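Local coordinates for protein lysozyme C (Equus asinus, PDB 5XUW) that hydrolyses the beta-1,4 linkages of bacterial peptidoglycan and chitodextrins, serves as a bacteriolytic defence enzyme, and carries one bound calcium ion, at residues 28-31 / 32-36; 104-108 / 109-113; 76-79 / 80-84. All blocks are in the same frame, centred on the assembly; numbering follows the deposited sequence.

Contact 1: 28-31 / 32-36; sequences WVCM and AEYES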
ATOM      1  N   TRP A  28       1.977   7.698   3.307  1.00 12.12           N
ATOM      2  CA  TRP A  28       1.379   6.355   3.315  1.00 12.25           C
ATOM      3  C   TRP A  28      -0.083   6.356   2.846  1.00 12.38           C
ATOM      4  O   TRP A  28      -0.501   5.499   2.055  1.00 12.14           O
ATOM      5  CB  TRP A  28       1.463   5.767   4.724  1.00 12.44           C
ATOM      6  CG  TRP A  28       2.830   5.290   5.073  1.00 12.84           C
ATOM      7  CD1 TRP A  28       3.713   5.847   5.949  1.00 13.05           C
ATOM      8  CD2 TRP A  28       3.473   4.143   4.528  1.00 13.41           C
ATOM      9  NE1 TRP A  28       4.873   5.102   5.985  1.00 13.50           N
ATOM     10  CE2 TRP A  28       4.747   4.053   5.117  1.00 13.62           C
ATOM     11  CE3 TRP A  28       3.087   3.176   3.599  1.00 13.83           C
ATOM     12  CZ2 TRP A  28       5.635   3.013   4.817  1.00 13.95           C
ATOM     13  CZ3 TRP A  28       3.964   2.156   3.295  1.00 14.35           C
ATOM     14  CH2 TRP A  28       5.220   2.079   3.906  1.00 14.36           C
ATOM     15  N   VAL A  29      -0.862   7.311   3.359  1.00 12.49           N
ATOM     16  CA  VAL A  29      -2.267   7.434   2.970  1.00 12.62           C
ATOM     17  C   VAL A  29      -2.371   7.831   1.494  1.00 12.80           C
ATOM     18  O   VAL A  29      -3.202   7.293   0.753  1.00 12.50           O
ATOM     19  CB  VAL A  29      -3.038   8.416   3.884  1.00 13.13           C
ATOM     20  CG1 VAL A  29      -4.473   8.591   3.419  1.00 13.10           C
ATOM     21  CG2 VAL A  29      -3.041   7.908   5.320  1.00 13.07           C
ATOM     22  N   CYS A  30      -1.507   8.747   1.067  1.00 12.89           N
ATOM     23  CA  CYS A  30      -1.466   9.171  -0.336  1.00 13.79           C
ATOM     24  C   CYS A  30      -1.187   7.999  -1.274  1.00 13.31           C
ATOM     25  O   CYS A  30      -1.865   7.827  -2.294  1.00 12.78           O
ATOM     26  CB  CYS A  30      -0.446  10.298  -0.536  1.00 14.88           C
ATOM     27  SG  CYS A  30      -0.600  11.167  -2.108  1.00 16.54           S
ATOM     28  N   MET A  31      -0.216   7.160  -0.919  1.00 13.11           N
ATOM     29  CA  MET A  31       0.087   5.990  -1.748  1.00 13.39           C
ATOM     30  C   MET A  31      -1.173   5.134  -1.887  1.00 12.83           C
ATOM     31  O   MET A  31      -1.514   4.719  -2.992  1.00 13.05           O
ATOM     32  CB  MET A  31       1.263   5.200  -1.163  1.00 13.92           C
ATOM     33  CG  MET A  31       1.597   3.889  -1.868  1.00 13.96           C
ATOM     34  SD  MET A  31       0.727   2.450  -1.221  1.00 15.15           S
ATOM     35  CE  MET A  31       1.566   2.241   0.350  1.00 14.93           C
ATOM     36  N   ALA A  32      -1.899   4.920  -0.795  1.00 12.95           N
ATOM     37  CA  ALA A  32      -3.114   4.113  -0.872  1.00 13.17           C
ATOM     38  C   ALA A  32      -4.184   4.757  -1.765  1.00 13.31           C
ATOM     39  O   ALA A  32      -4.840   4.057  -2.540  1.00 13.45           O
ATOM     40  CB  ALA A  32      -3.666   3.837   0.512  1.00 13.83           C
ATOM     41  N   GLU A  33      -4.350   6.079  -1.676  1.00 13.61           N
ATOM     42  CA  GLU A  33      -5.365   6.756  -2.486  1.00 13.68           C
ATOM     43  C   GLU A  33      -5.097   6.538  -3.968  1.00 13.70           C
ATOM     44  O   GLU A  33      -6.006   6.208  -4.726  1.00 13.51           O
ATOM     45  CB  GLU A  33      -5.446   8.266  -2.216  1.00 14.80           C
ATOM     46  CG  GLU A  33      -6.651   8.889  -2.916  1.00 15.70           C
ATOM     47  CD  GLU A  33      -6.926  10.344  -2.585  1.00 17.26           C
ATOM     48  OE1 GLU A  33      -6.269  10.942  -1.714  1.00 16.59           O
ATOM     49  OE2 GLU A  33      -7.836  10.900  -3.238  1.00 19.13           O
ATOM     50  N   TYR A  34      -3.855   6.735  -4.384  1.00 13.17           N
ATOM     51  CA  TYR A  34      -3.548   6.678  -5.810  1.00 13.70           C
ATOM     52  C   TYR A  34      -3.296   5.263  -6.339  1.00 13.99           C
ATOM     53  O   TYR A  34      -3.488   5.024  -7.525  1.00 13.45           O
ATOM     54  CB  TYR A  34      -2.445   7.692  -6.149  1.00 13.82           C
ATOM     55  CG  TYR A  34      -2.982   9.097  -5.960  1.00 13.89           C
ATOM     56  CD1 TYR A  34      -3.739   9.715  -6.964  1.00 14.48           C
ATOM     57  CD2 TYR A  34      -2.820   9.778  -4.759  1.00 14.05           C
ATOM     58  CE1 TYR A  34      -4.279  10.976  -6.788  1.00 14.81           C
ATOM     59  CE2 TYR A  34      -3.374  11.031  -4.570  1.00 14.49           C
ATOM     60  CZ  TYR A  34      -4.093  11.633  -5.600  1.00 14.76           C
ATOM     61  OH  TYR A  34      -4.652  12.872  -5.413  1.00 15.34           O
ATOM     62  N   GLU A  35      -2.922   4.322  -5.468  1.00 14.27           N
ATOM     63  CA  GLU A  35      -2.758   2.924  -5.878  1.00 14.41           C
ATOM     64  C   GLU A  35      -4.097   2.203  -6.034  1.00 14.42           C
ATOM     65  O   GLU A  35      -4.294   1.489  -7.013  1.00 14.47           O
ATOM     66  CB  GLU A  35      -1.863   2.165  -4.892  1.00 15.13           C
ATOM     67  CG  GLU A  35      -0.378   2.519  -4.998  1.00 15.59           C
ATOM     68  CD  GLU A  35       0.277   2.068  -6.293  1.00 16.70           C
ATOM     69  OE1 GLU A  35      -0.281   1.195  -6.989  1.00 17.94           O
ATOM     70  OE2 GLU A  35       1.359   2.598  -6.618  1.00 17.42           O
ATOM     71  N   SER A  36      -5.005   2.399  -5.082  1.00 14.41           N
ATOM     72  CA  SER A  36      -6.237   1.612  -5.000  1.00 14.74           C
ATOM     73  C   SER A  36      -7.546   2.405  -4.840  1.00 15.31           C
ATOM     74  O   SER A  36      -8.609   1.786  -4.712  1.00 15.15           O
ATOM     75  CB  SER A  36      -6.113   0.671  -3.802  1.00 14.64           C
ATOM     76  OG  SER A  36      -6.118   1.408  -2.583  1.00 13.91           O
TER
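The carbonyl oxygen of M31 takes the amide of E35 in a 2.9 Å bond from E35 N to M31 O. The first two carbons of the E35 side chain crowd the same oxygen, CB and CG each lying 3.2 Å from M31 O. Three further i to i+4 bonds complete the run: E33 N to V29 O and Y34 N to C30 O are regular, whereas A32 N reaches W28 O at a longer 3.2 Å.

Among the side chains, C30 and Y34 meet one turn apart. C30 SG swings to the side opposite its own amide nitrogen (chi1 -166°), which sets it beside the phenol, 3.7 Å from Y34 CE2. Measured from the Y34 ring centroid, 4.8 Å from C30 SG, the sulfur is 72° off the normal, an oblique sulfur-aromatic approach rather than a face stack. C30 O adds to the same border, near the ring plane and 3.3 Å from Y34 CD2. One residue along, the M31 side chain crosses that of E35 at a slant, M31 SD lying 3.9 Å from E35 CG.

Both glutamates have their polar partners outside the two segments: E33 OE1 bonds the hydroxyl of Y123, and E35, predicted to be an active-site residue, accepts the amide N of A110 at OE2. C30 is pinned to C115 by a disulfide. The stretch belongs to helix 25-36, where W28 leans on helices 5-14 and 89-100, A32 rests on L8, M31 meets W111 of helix 109-114, and Y34 stacks with H114.

Contact 2: 104-108 / 109-113; sequences GMSAW and KAWVK
One face of the W111 indole is roofed by M105. M105 CB stands 3.7 Å from the centroid of the W111 six-membered ring and only 5° off the normal, a CH-pi contact. Further along, M105 SD lies over the five-membered ring of W111, 4.1 Å from that centroid, a Met-aromatic contact. The bend at chi3 (77°) folds the methyl back, leaving M105 CE 3.5 Å from W111 CD1. Overall, the two side chains cross at about a right angle.

At the rim of the same indole, S106 OG lies in the plane, 3.5 Å from W111 CZ3, and W108 O also sits near the plane. The W108 indole has A107 CB near the rim of one face, 4.3 Å above the plane, and M105 CA at its edge.

W108 is the N-cap of helix 109-114. W108 O accepts V112 N at 3.1 Å, and this closes the first turn. V112 CG2 packs 3.6 Å from S106 CA, so the helix start packs on the 3-10 turn of 105-107.

Both indole nitrogens have partners outside the contact: W108 NE1 bonds F57 O, and W111 NE1 bonds N27 OD1. Between the segments the close side-chain pairs are mostly carbon and sulfur against carbon, consistent with dispersion as the main attraction. The polarisable thioether lies on the pi face of W111, while the ring's N-H hydrogen bond would limit the rotation of the indole.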
ATOM      1  N   GLY A 104      12.510   2.218  -1.535  1.00 16.50           N
ATOM      2  CA  GLY A 104      11.614   2.852  -0.572  1.00 15.99           C
ATOM      3  C   GLY A 104      10.202   2.891  -1.137  1.00 15.49           C
ATOM      4  O   GLY A 104       9.760   1.945  -1.805  1.00 14.56           O
ATOM      5  N   MET A 105       9.513   4.010  -0.935  1.00 16.35           N
ATOM      6  CA  MET A 105       8.132   4.141  -1.409  1.00 16.70           C
ATOM      7  C   MET A 105       8.031   4.249  -2.926  1.00 15.87           C
ATOM      8  O   MET A 105       6.945   4.049  -3.480  1.00 15.02           O
ATOM      9  CB  MET A 105       7.388   5.309  -0.738  1.00 18.98           C
ATOM     10  CG  MET A 105       6.853   4.998   0.651  1.00 21.41           C
ATOM     11  SD  MET A 105       5.535   6.130   1.158  1.00 24.49           S
ATOM     12  CE  MET A 105       4.198   5.467   0.216  1.00 24.83           C
ATOM     13  N   SER A 106       9.150   4.510  -3.617  1.00 15.20           N
ATOM     14  CA  SER A 106       9.133   4.514  -5.085  1.00 15.17           C
ATOM     15  C   SER A 106       8.843   3.143  -5.711  1.00 14.72           C
ATOM     16  O   SER A 106       8.672   3.055  -6.913  1.00 14.45           O
ATOM     17  CB  SER A 106      10.427   5.102  -5.654  1.00 15.11           C
ATOM     18  OG  SER A 106      10.511   6.476  -5.333  1.00 15.39           O
ATOM     19  N   ALA A 107       8.796   2.082  -4.899  1.00 14.78           N
ATOM     20  CA  ALA A 107       8.204   0.808  -5.320  1.00 14.81           C
ATOM     21  C   ALA A 107       6.781   0.965  -5.869  1.00 15.04           C
ATOM     22  O   ALA A 107       6.368   0.207  -6.760  1.00 15.36           O
ATOM     23  CB  ALA A 107       8.209  -0.186  -4.168  1.00 15.26           C
ATOM     24  N   TRP A 108       6.040   1.936  -5.335  1.00 14.35           N
ATOM     25  CA  TRP A 108       4.653   2.161  -5.725  1.00 14.58           C
ATOM     26  C   TRP A 108       4.607   3.245  -6.801  1.00 15.34           C
ATOM     27  O   TRP A 108       4.834   4.424  -6.531  1.00 14.64           O
ATOM     28  CB  TRP A 108       3.822   2.537  -4.502  1.00 14.24           C
ATOM     29  CG  TRP A 108       3.541   1.382  -3.568  1.00 13.93           C
ATOM     30  CD1 TRP A 108       2.592   0.415  -3.730  1.00 13.91           C
ATOM     31  CD2 TRP A 108       4.197   1.093  -2.315  1.00 13.68           C
ATOM     32  NE1 TRP A 108       2.613  -0.458  -2.665  1.00 14.03           N
ATOM     33  CE2 TRP A 108       3.592  -0.070  -1.785  1.00 13.74           C
ATOM     34  CE3 TRP A 108       5.240   1.692  -1.607  1.00 13.95           C
ATOM     35  CZ2 TRP A 108       3.989  -0.630  -0.564  1.00 13.88           C
ATOM     36  CZ3 TRP A 108       5.634   1.148  -0.408  1.00 13.89           C
ATOM     37  CH2 TRP A 108       5.004  -0.013   0.113  1.00 13.63           C
ATOM     38  N   LYS A 109       4.330   2.832  -8.029  1.00 16.75           N
ATOM     39  CA  LYS A 109       4.367   3.760  -9.166  1.00 18.05           C
ATOM     40  C   LYS A 109       3.331   4.885  -9.065  1.00 16.76           C
ATOM     41  O   LYS A 109       3.595   6.008  -9.494  1.00 16.08           O
ATOM     42  CB  LYS A 109       4.203   3.001 -10.479  1.00 20.63           C
ATOM     43  CG  LYS A 109       5.334   2.010 -10.749  1.00 23.97           C
ATOM     44  CD  LYS A 109       5.489   1.749 -12.240  1.00 27.99           C
ATOM     45  CE  LYS A 109       6.315   0.503 -12.518  1.00 31.04           C
ATOM     46  NZ  LYS A 109       6.384   0.215 -13.980  1.00 34.53           N
ATOM     47  N   ALA A 110       2.161   4.597  -8.498  1.00 15.36           N
ATOM     48  CA  ALA A 110       1.135   5.640  -8.342  1.00 15.22           C
ATOM     49  C   ALA A 110       1.553   6.680  -7.287  1.00 14.51           C
ATOM     50  O   ALA A 110       1.253   7.866  -7.442  1.00 14.63           O
ATOM     51  CB  ALA A 110      -0.223   5.033  -8.025  1.00 15.50           C
ATOM     52  N   TRP A 111       2.262   6.244  -6.245  1.00 13.53           N
ATOM     53  CA  TRP A 111       2.854   7.175  -5.285  1.00 13.63           C
ATOM     54  C   TRP A 111       3.882   8.070  -5.979  1.00 13.83           C
ATOM     55  O   TRP A 111       3.885   9.297  -5.797  1.00 14.24           O
ATOM     56  CB  TRP A 111       3.478   6.429  -4.098  1.00 13.50           C
ATOM     57  CG  TRP A 111       4.137   7.360  -3.122  1.00 13.44           C
ATOM     58  CD1 TRP A 111       3.542   8.059  -2.108  1.00 13.77           C
ATOM     59  CD2 TRP A 111       5.509   7.715  -3.104  1.00 13.47           C
ATOM     60  NE1 TRP A 111       4.474   8.845  -1.458  1.00 13.59           N
ATOM     61  CE2 TRP A 111       5.693   8.642  -2.047  1.00 13.47           C
ATOM     62  CE3 TRP A 111       6.616   7.336  -3.873  1.00 13.36           C
ATOM     63  CZ2 TRP A 111       6.940   9.190  -1.745  1.00 13.61           C
ATOM     64  CZ3 TRP A 111       7.847   7.887  -3.573  1.00 13.62           C
ATOM     65  CH2 TRP A 111       8.001   8.792  -2.509  1.00 13.45           C
ATOM     66  N   VAL A 112       4.741   7.471  -6.796  1.00 14.34           N
ATOM     67  CA  VAL A 112       5.727   8.261  -7.547  1.00 14.63           C
ATOM     68  C   VAL A 112       5.033   9.326  -8.406  1.00 15.30           C
ATOM     69  O   VAL A 112       5.446  10.485  -8.412  1.00 14.61           O
ATOM     70  CB  VAL A 112       6.611   7.376  -8.449  1.00 14.79           C
ATOM     71  CG1 VAL A 112       7.488   8.230  -9.360  1.00 14.91           C
ATOM     72  CG2 VAL A 112       7.464   6.439  -7.599  1.00 14.77           C
ATOM     73  N   LYS A 113       3.993   8.920  -9.125  1.00 15.78           N
ATOM     74  CA  LYS A 113       3.331   9.798 -10.094  1.00 17.28           C
ATOM     75  C   LYS A 113       2.554  10.939  -9.442  1.00 16.94           C
ATOM     76  O   LYS A 113       2.564  12.052  -9.956  1.00 17.65           O
ATOM     77  CB  LYS A 113       2.404   8.986 -10.999  1.00 19.12           C
ATOM     78  CG  LYS A 113       1.682   9.799 -12.068  1.00 21.82           C
ATOM     79  CD  LYS A 113       0.959   8.906 -13.060  1.00 24.56           C
ATOM     80  CE  LYS A 113       0.412   9.716 -14.228  1.00 26.80           C
ATOM     81  NZ  LYS A 113      -0.472   8.903 -15.109  1.00 28.87           N
TER

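Contact 3: 76-79 / 80-84; sequences CNIM and CSKLL. With CA (calcium ion), chain C.
K82 N donates to M79 O over 3.1 Å with an N-H...O angle of 148°. The donor stands 50° above the carbonyl plane, off the lone pairs, a geometry consistent with the tight i to i+3 turn. L83 N to C80 O and L84 N to S81 O repeat this spacing through the 3-10 turn of 80-82.

The same residue that donates its amide turns its carbonyl oxygen to the metal. K82 O binds the calcium ion at 2.3 Å, joined by two waters and by D85, N87, D90 and D91.

Apolar contact falls to the lysine's aliphatic chain and two neighbours. K82 CG stands opposite the carbonyl carbon (chi1 -59°), and a nearly extended chi2 (163°) carries K82 CD to 3.7 Å from I78 CG1 as the two side chains cross. I78 CD1 reaches L83 CD2 more loosely, at 4.3 Å. A carbon-to-hydroxyl contact puts M79 CB 3.8 Å from S81 OG.

The loop runs from strand 59-60 to helix 89-100; disulfide C76-C94 ties it to that helix, and C80-C65 to an earlier part of the same loop. I78 touches D90 on the helix, while L83 touches D91 there and Y54 of strand 53-54.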
ATOM      1  N   CYS A  76       6.602 -11.567   1.579  1.00 22.46           N
ATOM      2  CA  CYS A  76       5.697 -11.337   2.718  1.00 22.16           C
ATOM      3  C   CYS A  76       5.072 -12.618   3.281  1.00 21.70           C
ATOM      4  O   CYS A  76       4.315 -12.546   4.246  1.00 21.44           O
ATOM      5  CB  CYS A  76       4.597 -10.342   2.335  1.00 21.55           C
ATOM      6  SG  CYS A  76       5.266  -8.728   1.890  1.00 20.97           S
ATOM      7  N   ASN A  77       5.377 -13.773   2.684  1.00 22.91           N
ATOM      8  CA  ASN A  77       4.934 -15.070   3.197  1.00 24.07           C
ATOM      9  C   ASN A  77       3.415 -15.111   3.357  1.00 24.01           C
ATOM     10  O   ASN A  77       2.884 -15.390   4.436  1.00 23.35           O
ATOM     11  CB  ASN A  77       5.646 -15.371   4.529  1.00 26.40           C
ATOM     12  CG  ASN A  77       5.432 -16.794   5.007  1.00 27.60           C
ATOM     13  OD1 ASN A  77       5.150 -17.694   4.219  1.00 29.08           O
ATOM     14  ND2 ASN A  77       5.564 -17.000   6.312  1.00 29.87           N
ATOM     15  N   ILE A  78       2.714 -14.802   2.271  1.00 23.45           N
ATOM     16  CA  ILE A  78       1.271 -14.631   2.351  1.00 23.01           C
ATOM     17  C   ILE A  78       0.575 -14.906   1.021  1.00 22.92           C
ATOM     18  O   ILE A  78       1.097 -14.581  -0.056  1.00 21.26           O
ATOM     19  CB  ILE A  78       0.947 -13.215   2.892  1.00 23.71           C
ATOM     20  CG1 ILE A  78      -0.499 -13.128   3.374  1.00 24.43           C
ATOM     21  CG2 ILE A  78       1.264 -12.130   1.864  1.00 23.56           C
ATOM     22  CD1 ILE A  78      -0.788 -11.851   4.128  1.00 24.87           C
ATOM     23  N   MET A  79      -0.606 -15.517   1.113  1.00 22.80           N
ATOM     24  CA  MET A  79      -1.469 -15.726  -0.038  1.00 25.07           C
ATOM     25  C   MET A  79      -2.029 -14.384  -0.488  1.00 23.14           C
ATOM     26  O   MET A  79      -2.463 -13.590   0.348  1.00 22.28           O
ATOM     27  CB  MET A  79      -2.633 -16.669   0.313  1.00 29.33           C
ATOM     28  CG  MET A  79      -2.809 -17.809  -0.657  1.00 34.41           C
ATOM     29  SD  MET A  79      -1.410 -18.934  -0.557  1.00 42.33           S
ATOM     30  CE  MET A  79      -1.763 -20.009  -1.944  1.00 43.47           C
ATOM     31  N   CYS A  80      -2.043 -14.136  -1.796  1.00 21.56           N
ATOM     32  CA  CYS A  80      -2.492 -12.840  -2.312  1.00 21.54           C
ATOM     33  C   CYS A  80      -3.955 -12.537  -1.977  1.00 21.38           C
ATOM     34  O   CYS A  80      -4.314 -11.371  -1.807  1.00 21.52           O
ATOM     35  CB  CYS A  80      -2.274 -12.726  -3.822  1.00 21.88           C
ATOM     36  SG  CYS A  80      -0.552 -12.755  -4.389  1.00 23.45           S
ATOM     37  N   SER A  81      -4.781 -13.577  -1.850  1.00 21.06           N
ATOM     38  CA  SER A  81      -6.190 -13.419  -1.456  1.00 21.21           C
ATOM     39  C   SER A  81      -6.393 -12.729  -0.105  1.00 20.78           C
ATOM     40  O   SER A  81      -7.414 -12.059   0.098  1.00 20.15           O
ATOM     41  CB  SER A  81      -6.897 -14.782  -1.446  1.00 21.73           C
ATOM     42  OG  SER A  81      -6.225 -15.695  -0.594  1.00 23.08           O
ATOM     43  N   LYS A  82      -5.422 -12.866   0.798  1.00 19.56           N
ATOM     44  CA  LYS A  82      -5.480 -12.219   2.110  1.00 20.44           C
ATOM     45  C   LYS A  82      -5.230 -10.711   2.050  1.00 19.41           C
ATOM     46  O   LYS A  82      -5.344 -10.018   3.061  1.00 18.93           O
ATOM     47  CB  LYS A  82      -4.494 -12.878   3.060  1.00 21.88           C
ATOM     48  CG  LYS A  82      -4.776 -14.369   3.250  1.00 23.09           C
ATOM     49  CD  LYS A  82      -3.592 -15.106   3.843  1.00 25.51           C
ATOM     50  CE  LYS A  82      -3.490 -14.882   5.333  1.00 26.39           C
ATOM     51  NZ  LYS A  82      -4.509 -15.670   6.080  1.00 27.50           N
ATOM     52  N   LEU A  83      -4.877 -10.211   0.868  1.00 18.63           N
ATOM     53  CA  LEU A  83      -4.769  -8.777   0.624  1.00 18.36           C
ATOM     54  C   LEU A  83      -6.032  -8.213  -0.035  1.00 18.16           C
ATOM     55  O   LEU A  83      -6.015  -7.086  -0.517  1.00 18.44           O
ATOM     56  CB  LEU A  83      -3.539  -8.511  -0.252  1.00 18.75           C
ATOM     57  CG  LEU A  83      -2.238  -9.132   0.267  1.00 18.98           C
ATOM     58  CD1 LEU A  83      -1.122  -8.981  -0.758  1.00 19.55           C
ATOM     59  CD2 LEU A  83      -1.847  -8.512   1.603  1.00 19.67           C
ATOM     60  N   LEU A  84      -7.112  -8.997  -0.075  1.00 17.46           N
ATOM     61  CA  LEU A  84      -8.377  -8.550  -0.651  1.00 17.42           C
ATOM     62  C   LEU A  84      -9.522  -8.525   0.360  1.00 17.09           C
ATOM     63  O   LEU A  84     -10.631  -8.169  -0.005  1.00 17.77           O
ATOM     64  CB  LEU A  84      -8.746  -9.427  -1.851  1.00 17.59           C
ATOM     65  CG  LEU A  84      -7.802  -9.392  -3.056  1.00 18.16           C
ATOM     66  CD1 LEU A  84      -8.270 -10.390  -4.103  1.00 18.76           C
ATOM     67  CD2 LEU A  84      -7.706  -7.999  -3.658  1.00 18.14           C
TER
HETATM   68 CA    CA C 201      -5.793  -8.259   4.489  1.00 17.61          CA
HETATM   69  O   HOH W   1      -6.862  -6.781   2.914  1.00 17.90           O
HETATM   70  O   HOH W   2      -6.214  -9.793   6.234  1.00 25.01           O

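From the N terminus the order is contact 1, contact 3, contact 2. Each closes only a local turn, so none nests in or crosses another. Contact 1 is a run of helix 25-36; contact 3 lies between strand 59-60 and helix 89-100 and contributes one carbonyl ligand to the calcium site; contact 2 starts helix 109-114 after a 3-10 turn. Contacts 1 and 2 touch directly: M31 CB, 3.3 Å from M105 CE, joins the 3-10 turn to helix 25-36, while E35 and A110 join the two helices. Contact 3 stands apart, its centre about 18 Å from that of contact 1 and about 20 Å from that of contact 2; helix 89-100 borders all three.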